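Local coordinates for periplasmic binding protein (Agrobacterium tumefaciens str. B6, PDB 5L9G) that binds the opine mannopine as a periplasmic solute-binding protein, probably delivering it to an ABC transporter for import, at residues A[62-67]-A[90-95]; A[162-167]-A[176-181]. All coordinates share one frame; numbering follows the deposited sequence.

Contact 1 of 2, residues A[62-67]-A[90-95]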
ATOM      1  N   GLU A  62       0.993   1.264  15.617  1.00 53.59           N
ATOM      2  CA  GLU A  62       1.832   0.336  16.387  1.00 53.96           C
ATOM      3  C   GLU A  62       3.210   0.986  16.622  1.00 58.33           C
ATOM      4  O   GLU A  62       3.798   0.821  17.696  1.00 57.72           O
ATOM      5  CB  GLU A  62       1.979  -1.011  15.661  1.00 53.09           C
ATOM      6  CG  GLU A  62       0.662  -1.758  15.420  1.00 63.03           C
ATOM      7  CD  GLU A  62       0.800  -3.075  14.668  1.00 73.46           C
ATOM      8  OE1 GLU A  62       1.620  -3.911  15.123  1.00 58.62           O
ATOM      9  OE2 GLU A  62       0.147  -3.248  13.604  1.00 50.77           O
ATOM     10  N   ALA A  63       3.699   1.773  15.631  1.00 55.53           N
ATOM     11  CA  ALA A  63       4.965   2.510  15.761  1.00 56.79           C
ATOM     12  C   ALA A  63       4.761   3.645  16.774  1.00 62.76           C
ATOM     13  O   ALA A  63       5.662   3.921  17.579  1.00 63.35           O
ATOM     14  CB  ALA A  63       5.384   3.076  14.411  1.00 56.19           C
ATOM     15  N   ARG A  64       3.550   4.268  16.759  1.00 59.19           N
ATOM     16  CA  ARG A  64       3.170   5.323  17.705  1.00 61.45           C
ATOM     17  C   ARG A  64       3.159   4.776  19.134  1.00 66.27           C
ATOM     18  O   ARG A  64       3.714   5.425  20.025  1.00 67.87           O
ATOM     19  CB  ARG A  64       1.815   5.956  17.334  1.00 60.63           C
ATOM     20  CG  ARG A  64       1.464   7.149  18.245  1.00 63.34           C
ATOM     21  CD  ARG A  64       0.192   7.879  17.875  1.00 73.18           C
ATOM     22  NE  ARG A  64      -0.954   6.975  17.783  1.00 82.95           N
ATOM     23  CZ  ARG A  64      -2.172   7.345  17.404  1.00 99.65           C
ATOM     24  NH1 ARG A  64      -2.426   8.614  17.105  1.00 90.01           N
ATOM     25  NH2 ARG A  64      -3.151   6.451  17.336  1.00 84.20           N
ATOM     26  N   ALA A  65       2.571   3.567  19.343  1.00 62.26           N
ATOM     27  CA  ALA A  65       2.517   2.902  20.659  1.00 63.96           C
ATOM     28  C   ALA A  65       3.906   2.667  21.233  1.00 68.79           C
ATOM     29  O   ALA A  65       4.088   2.855  22.442  1.00 69.23           O
ATOM     30  CB  ALA A  65       1.755   1.592  20.571  1.00 63.75           C
ATOM     31  N   GLN A  66       4.896   2.307  20.376  1.00 63.92           N
ATOM     32  CA  GLN A  66       6.292   2.119  20.812  1.00 65.41           C
ATOM     33  C   GLN A  66       6.884   3.449  21.298  1.00 72.74           C
ATOM     34  O   GLN A  66       7.561   3.474  22.328  1.00 73.88           O
ATOM     35  CB  GLN A  66       7.158   1.543  19.683  1.00 64.43           C
ATOM     36  CG  GLN A  66       6.916   0.064  19.422  1.00 66.53           C
ATOM     37  CD  GLN A  66       8.059  -0.619  18.715  1.00 69.42           C
ATOM     38  OE1 GLN A  66       9.144  -0.058  18.510  1.00 61.40           O
ATOM     39  NE2 GLN A  66       7.856  -1.877  18.379  1.00 63.34           N
ATOM     40  N   VAL A  67       6.597   4.557  20.574  1.00 70.00           N
ATOM     41  CA  VAL A  67       7.077   5.896  20.936  1.00 73.71           C
ATOM     42  C   VAL A  67       6.421   6.343  22.259  1.00 83.19           C
ATOM     43  O   VAL A  67       7.126   6.784  23.164  1.00 86.46           O
ATOM     44  CB  VAL A  67       6.888   6.924  19.778  1.00 76.27           C
ATOM     45  CG1 VAL A  67       7.280   8.340  20.208  1.00 78.78           C
ATOM     46  CG2 VAL A  67       7.686   6.511  18.544  1.00 73.22           C
ATOM     47  N   ALA A  90       2.371  13.235  14.780  1.00 65.92           N
ATOM     48  CA  ALA A  90       2.312  12.561  16.080  1.00 66.66           C
ATOM     49  C   ALA A  90       3.702  12.385  16.739  1.00 71.99           C
ATOM     50  O   ALA A  90       3.790  11.841  17.842  1.00 72.67           O
ATOM     51  CB  ALA A  90       1.603  11.223  15.945  1.00 64.60           C
ATOM     52  N   GLY A  91       4.754  12.860  16.069  1.00 68.53           N
ATOM     53  CA  GLY A  91       6.133  12.769  16.543  1.00 69.63           C
ATOM     54  C   GLY A  91       6.682  11.356  16.546  1.00 71.32           C
ATOM     55  O   GLY A  91       7.509  11.011  17.394  1.00 71.96           O
ATOM     56  N   VAL A  92       6.237  10.529  15.587  1.00 64.77           N
ATOM     57  CA  VAL A  92       6.635   9.120  15.477  1.00 62.81           C
ATOM     58  C   VAL A  92       7.882   8.938  14.586  1.00 65.37           C
ATOM     59  O   VAL A  92       8.571   7.922  14.693  1.00 62.70           O
ATOM     60  CB  VAL A  92       5.416   8.258  15.020  1.00 64.99           C
ATOM     61  CG1 VAL A  92       5.770   6.779  14.843  1.00 62.62           C
ATOM     62  CG2 VAL A  92       4.270   8.407  16.010  1.00 66.53           C
ATOM     63  N   LEU A  93       8.200   9.943  13.752  1.00 63.34           N
ATOM     64  CA  LEU A  93       9.287   9.811  12.781  1.00 61.41           C
ATOM     65  C   LEU A  93      10.503  10.688  13.023  1.00 67.15           C
ATOM     66  O   LEU A  93      10.367  11.862  13.370  1.00 69.16           O
ATOM     67  CB  LEU A  93       8.733  10.074  11.356  1.00 58.18           C
ATOM     68  CG  LEU A  93       7.498   9.261  10.911  1.00 58.56           C
ATOM     69  CD1 LEU A  93       7.135   9.565   9.459  1.00 57.34           C
ATOM     70  CD2 LEU A  93       7.728   7.724  11.075  1.00 55.53           C
ATOM     71  N   GLU A  94      11.700  10.117  12.803  1.00 61.77           N
ATOM     72  CA  GLU A  94      12.965  10.840  12.852  1.00 63.68           C
ATOM     73  C   GLU A  94      13.077  11.628  11.550  1.00 67.52           C
ATOM     74  O   GLU A  94      12.626  11.134  10.507  1.00 64.42           O
ATOM     75  CB  GLU A  94      14.152   9.871  12.895  1.00 64.49           C
ATOM     76  CG  GLU A  94      14.480   9.314  14.267  1.00 78.26           C
ATOM     77  CD  GLU A  94      15.087  10.247  15.301  1.00 92.51           C
ATOM     78  OE1 GLU A  94      15.129   9.847  16.486  1.00 94.84           O
ATOM     79  OE2 GLU A  94      15.526  11.364  14.940  1.00 77.43           O
ATOM     80  N   LYS A  95      13.688  12.828  11.593  1.00 66.08           N
ATOM     81  CA  LYS A  95      13.945  13.594  10.371  1.00 65.59           C
ATOM     82  C   LYS A  95      15.157  12.918   9.717  1.00 70.48           C
ATOM     83  O   LYS A  95      16.121  12.584  10.417  1.00 70.39           O
ATOM     84  CB  LYS A  95      14.242  15.082  10.674  1.00 70.25           C
ATOM     85  CG  LYS A  95      13.101  16.017  10.292  1.00 83.83           C
ATOM     86  CD  LYS A  95      12.101  16.170  11.432  1.00 88.00           C
ATOM     87  CE  LYS A  95      10.870  16.948  11.048  1.00 81.59           C
ATOM     88  NZ  LYS A  95       9.755  16.673  11.989  1.00 82.32           N
TER

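Contact 2 of 2, residues A[162-167]-A[176-181]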
ATOM      1  N   MET A 162     -10.087   2.778   0.643  1.00 37.69           N
ATOM      2  CA  MET A 162     -11.470   2.333   0.899  1.00 36.28           C
ATOM      3  C   MET A 162     -12.479   3.485   0.841  1.00 42.54           C
ATOM      4  O   MET A 162     -13.552   3.322   0.249  1.00 42.65           O
ATOM      5  CB  MET A 162     -11.569   1.561   2.232  1.00 37.83           C
ATOM      6  CG  MET A 162     -10.505   0.452   2.386  1.00 37.36           C
ATOM      7  SD  MET A 162     -10.682  -0.861   1.129  1.00 37.60           S
ATOM      8  CE  MET A 162      -9.117  -0.770   0.326  1.00 34.18           C
ATOM      9  N   ILE A 163     -12.145   4.645   1.444  1.00 40.31           N
ATOM     10  CA  ILE A 163     -13.006   5.842   1.407  1.00 41.15           C
ATOM     11  C   ILE A 163     -13.137   6.312  -0.052  1.00 42.62           C
ATOM     12  O   ILE A 163     -14.238   6.600  -0.518  1.00 41.89           O
ATOM     13  CB  ILE A 163     -12.456   6.989   2.316  1.00 45.35           C
ATOM     14  CG1 ILE A 163     -12.211   6.524   3.790  1.00 46.71           C
ATOM     15  CG2 ILE A 163     -13.333   8.255   2.242  1.00 47.58           C
ATOM     16  CD1 ILE A 163     -13.444   6.061   4.622  1.00 53.79           C
ATOM     17  N   GLU A 164     -11.998   6.373  -0.758  1.00 39.53           N
ATOM     18  CA  GLU A 164     -11.932   6.797  -2.161  1.00 37.50           C
ATOM     19  C   GLU A 164     -12.713   5.849  -3.059  1.00 40.01           C
ATOM     20  O   GLU A 164     -13.341   6.324  -4.019  1.00 38.02           O
ATOM     21  CB  GLU A 164     -10.480   6.909  -2.635  1.00 37.93           C
ATOM     22  CG  GLU A 164      -9.632   7.924  -1.881  1.00 40.19           C
ATOM     23  CD  GLU A 164      -8.803   7.329  -0.749  1.00 50.02           C
ATOM     24  OE1 GLU A 164      -7.665   7.802  -0.532  1.00 41.69           O
ATOM     25  OE2 GLU A 164      -9.295   6.407  -0.064  1.00 39.37           O
ATOM     26  N   ALA A 165     -12.695   4.514  -2.743  1.00 36.08           N
ATOM     27  CA  ALA A 165     -13.432   3.487  -3.505  1.00 35.05           C
ATOM     28  C   ALA A 165     -14.925   3.829  -3.493  1.00 39.67           C
ATOM     29  O   ALA A 165     -15.562   3.788  -4.534  1.00 38.53           O
ATOM     30  CB  ALA A 165     -13.198   2.099  -2.902  1.00 34.73           C
ATOM     31  N   ALA A 166     -15.455   4.224  -2.324  1.00 37.81           N
ATOM     32  CA  ALA A 166     -16.852   4.615  -2.160  1.00 39.15           C
ATOM     33  C   ALA A 166     -17.172   5.874  -2.975  1.00 42.19           C
ATOM     34  O   ALA A 166     -18.213   5.900  -3.640  1.00 42.07           O
ATOM     35  CB  ALA A 166     -17.171   4.828  -0.695  1.00 41.96           C
ATOM     36  N   ALA A 167     -16.260   6.883  -2.972  1.00 38.75           N
ATOM     37  CA  ALA A 167     -16.426   8.119  -3.763  1.00 40.12           C
ATOM     38  C   ALA A 167     -16.537   7.750  -5.255  1.00 41.97           C
ATOM     39  O   ALA A 167     -17.471   8.195  -5.912  1.00 41.33           O
ATOM     40  CB  ALA A 167     -15.254   9.061  -3.537  1.00 41.63           C
ATOM     41  N   LYS A 176     -11.435  13.637  -9.885  1.00 43.96           N
ATOM     42  CA  LYS A 176     -12.182  14.473  -8.930  1.00 44.99           C
ATOM     43  C   LYS A 176     -12.389  13.791  -7.549  1.00 45.70           C
ATOM     44  O   LYS A 176     -13.097  14.336  -6.701  1.00 45.26           O
ATOM     45  CB  LYS A 176     -13.535  14.927  -9.512  1.00 47.92           C
ATOM     46  CG  LYS A 176     -13.445  15.668 -10.845  1.00 62.54           C
ATOM     47  CD  LYS A 176     -13.528  17.169 -10.679  1.00 76.61           C
ATOM     48  CE  LYS A 176     -13.547  17.890 -12.008  1.00 88.61           C
ATOM     49  NZ  LYS A 176     -12.195  17.952 -12.635  1.00 99.45           N
ATOM     50  N   VAL A 177     -11.796  12.611  -7.326  1.00 41.74           N
ATOM     51  CA  VAL A 177     -11.953  11.890  -6.055  1.00 40.59           C
ATOM     52  C   VAL A 177     -11.771  12.800  -4.833  1.00 45.98           C
ATOM     53  O   VAL A 177     -12.620  12.826  -3.935  1.00 46.32           O
ATOM     54  CB  VAL A 177     -11.015  10.640  -5.967  1.00 42.51           C
ATOM     55  CG1 VAL A 177     -10.970  10.068  -4.552  1.00 42.26           C
ATOM     56  CG2 VAL A 177     -11.441   9.564  -6.952  1.00 41.34           C
ATOM     57  N   TYR A 178     -10.657  13.537  -4.803  1.00 43.94           N
ATOM     58  CA  TYR A 178     -10.310  14.334  -3.634  1.00 45.70           C
ATOM     59  C   TYR A 178     -10.983  15.688  -3.601  1.00 51.86           C
ATOM     60  O   TYR A 178     -11.091  16.265  -2.521  1.00 53.36           O
ATOM     61  CB  TYR A 178      -8.801  14.416  -3.471  1.00 45.69           C
ATOM     62  CG  TYR A 178      -8.202  13.057  -3.176  1.00 43.17           C
ATOM     63  CD1 TYR A 178      -8.377  12.451  -1.934  1.00 43.49           C
ATOM     64  CD2 TYR A 178      -7.528  12.339  -4.161  1.00 41.99           C
ATOM     65  CE1 TYR A 178      -7.822  11.194  -1.653  1.00 41.45           C
ATOM     66  CE2 TYR A 178      -6.941  11.103  -3.881  1.00 41.40           C
ATOM     67  CZ  TYR A 178      -7.096  10.533  -2.627  1.00 42.08           C
ATOM     68  OH  TYR A 178      -6.530   9.309  -2.348  1.00 39.85           O
ATOM     69  N   GLU A 179     -11.517  16.156  -4.746  1.00 49.40           N
ATOM     70  CA  GLU A 179     -12.318  17.372  -4.789  1.00 51.06           C
ATOM     71  C   GLU A 179     -13.661  17.023  -4.126  1.00 54.19           C
ATOM     72  O   GLU A 179     -14.167  17.796  -3.322  1.00 55.55           O
ATOM     73  CB  GLU A 179     -12.534  17.815  -6.242  1.00 52.68           C
ATOM     74  CG  GLU A 179     -11.324  18.499  -6.854  1.00 66.42           C
ATOM     75  CD  GLU A 179     -11.551  19.029  -8.258  1.00 91.60           C
ATOM     76  OE1 GLU A 179     -12.610  19.654  -8.501  1.00 83.87           O
ATOM     77  OE2 GLU A 179     -10.670  18.811  -9.121  1.00 90.25           O
ATOM     78  N   PHE A 180     -14.198  15.821  -4.422  1.00 49.71           N
ATOM     79  CA  PHE A 180     -15.443  15.307  -3.848  1.00 49.26           C
ATOM     80  C   PHE A 180     -15.296  15.127  -2.337  1.00 52.41           C
ATOM     81  O   PHE A 180     -16.189  15.527  -1.591  1.00 52.34           O
ATOM     82  CB  PHE A 180     -15.852  13.975  -4.503  1.00 48.51           C
ATOM     83  CG  PHE A 180     -17.109  13.349  -3.939  1.00 49.44           C
ATOM     84  CD1 PHE A 180     -18.362  13.849  -4.268  1.00 54.20           C
ATOM     85  CD2 PHE A 180     -17.038  12.275  -3.060  1.00 49.02           C
ATOM     86  CE1 PHE A 180     -19.522  13.275  -3.743  1.00 55.15           C
ATOM     87  CE2 PHE A 180     -18.200  11.705  -2.531  1.00 52.25           C
ATOM     88  CZ  PHE A 180     -19.434  12.210  -2.877  1.00 52.29           C
ATOM     89  N   LEU A 181     -14.158  14.535  -1.891  1.00 47.61           N
ATOM     90  CA  LEU A 181     -13.871  14.292  -0.475  1.00 46.97           C
ATOM     91  C   LEU A 181     -13.370  15.544   0.274  1.00 53.67           C
ATOM     92  O   LEU A 181     -13.146  15.471   1.487  1.00 53.07           O
ATOM     93  CB  LEU A 181     -12.860  13.146  -0.335  1.00 44.72           C
ATOM     94  CG  LEU A 181     -13.311  11.737  -0.762  1.00 46.39           C
ATOM     95  CD1 LEU A 181     -12.159  10.760  -0.652  1.00 44.19           C
ATOM     96  CD2 LEU A 181     -14.523  11.247   0.048  1.00 47.54           C
TER

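Contact 1 of 2, residues A[62-67]-A[90-95]
Val-92 sets its two methyls against helix 61-69, one on Ala-63 and the other on Arg-64. Its CG1 lies anti to the backbone N (chi1 178°), which sends that methyl to Ala-63 CB, 3.7 Å away. Val-92 CG2 rests on the start of the Arg-64 side chain, 3.7 Å from Arg-64 CB and 3.8 Å from Arg-64 CG. The arginine rises past the valine at a slant. Further out, Arg-64 CD is 4.1 Å from Ala-90 CB. One turn further along the helix, Val-67 also splits its branches. Val-67 CG2 meets Val-92 CG1 at 4.2 Å, while Val-67 CG1 lies 3.9 Å from the carbonyl O of Gly-91. Gly-91, with positive phi, ends helix 84-89 in a Schellman motif, and the turn brings Val-92 to face helix 61-69. Ala-63 also touches Ile-77 of strand 76-80. Its side chain is about 8 Å from the bound mannopine, near the binding site but not touching the ligand. Apart from the Gly-91 carbonyl, the contact is made by methyls and arginine methylenes. It therefore depends on shape and on the burial of Val-92 and Ala-63, not on paired charges.

Contact 2 of 2, residues A[162-167]-A[176-181]
Two successive helices of the solute-binding protein, 162-169 and the short 177-180, pack together here across a short connection. Lys-176 is the N-cap residue of the second. Their one direct polar link joins Glu-164 and Tyr-178. Tyr-178 OH donates a hydrogen bond to Glu-164 OE1 at 2.6 Å. Glu-164 OE1 receives it on its anti lone pair, the one away from OE2. This oxygen lies at the edge of the Tyr-178 ring, near its plane, and the carboxylate is turned 81° against the ring. Glu-164 bends at its second torsion (chi2 96°), which swings the carboxylate round to the tyrosine. Glu-164 OE1 also accepts from Trp-327 NE1 and Glu-164 OE2 from Gly-161 N, while Tyr-178 OH accepts from Asp-323 N. These bonds fix the buried carboxylate at both oxygens and would probably stabilise its negative charge.

Apolar contacts complete the interface. Val-177 CG1 sits over the centre of one face of the Tyr-178 ring, 4.1 Å above its plane. The same methyl touches Glu-164 CG at 3.7 Å, and the two side chains, Val-177 and Glu-164, cross at about a right angle. Leu-181 CD1 comes within 4.0 Å of Glu-164 CG, and Leu-181 CD2 lies 3.9 Å from Ile-163 CG2. At the other end, Ala-167 CB approaches the Phe-180 ring obliquely, 3.7 Å from Phe-180 CD2.

Helix 324-343 meets the pair through Trp-327, on Ile-163 and Tyr-178, and through Phe-326, on Leu-181. Helix 184-197 packs on Ile-163 and Leu-181, and Tyr-320 of strand 320-321 touches Glu-164, Val-177 and Tyr-178.

From the N terminus, the chain reaches contact 1 first. It closes a loop of 22 intervening residues that includes strand 76-80 and helix 84-89, bringing the exit of that helix back to helix 61-69. Contact 2 comes later and closes a shorter loop. Eight residues separate its segments, the first two still in helix 162-169. Contact 1 is complete before contact 2 begins, so they neither nest nor cross. Their centres are 28 Å apart, and their nearest atoms stay about 16 Å apart. Contact 1 ties helix 61-69 to the chain near strands 76-80 and 240-256. Contact 2 joins two neighbouring helices beside helices 184-197 and 324-343.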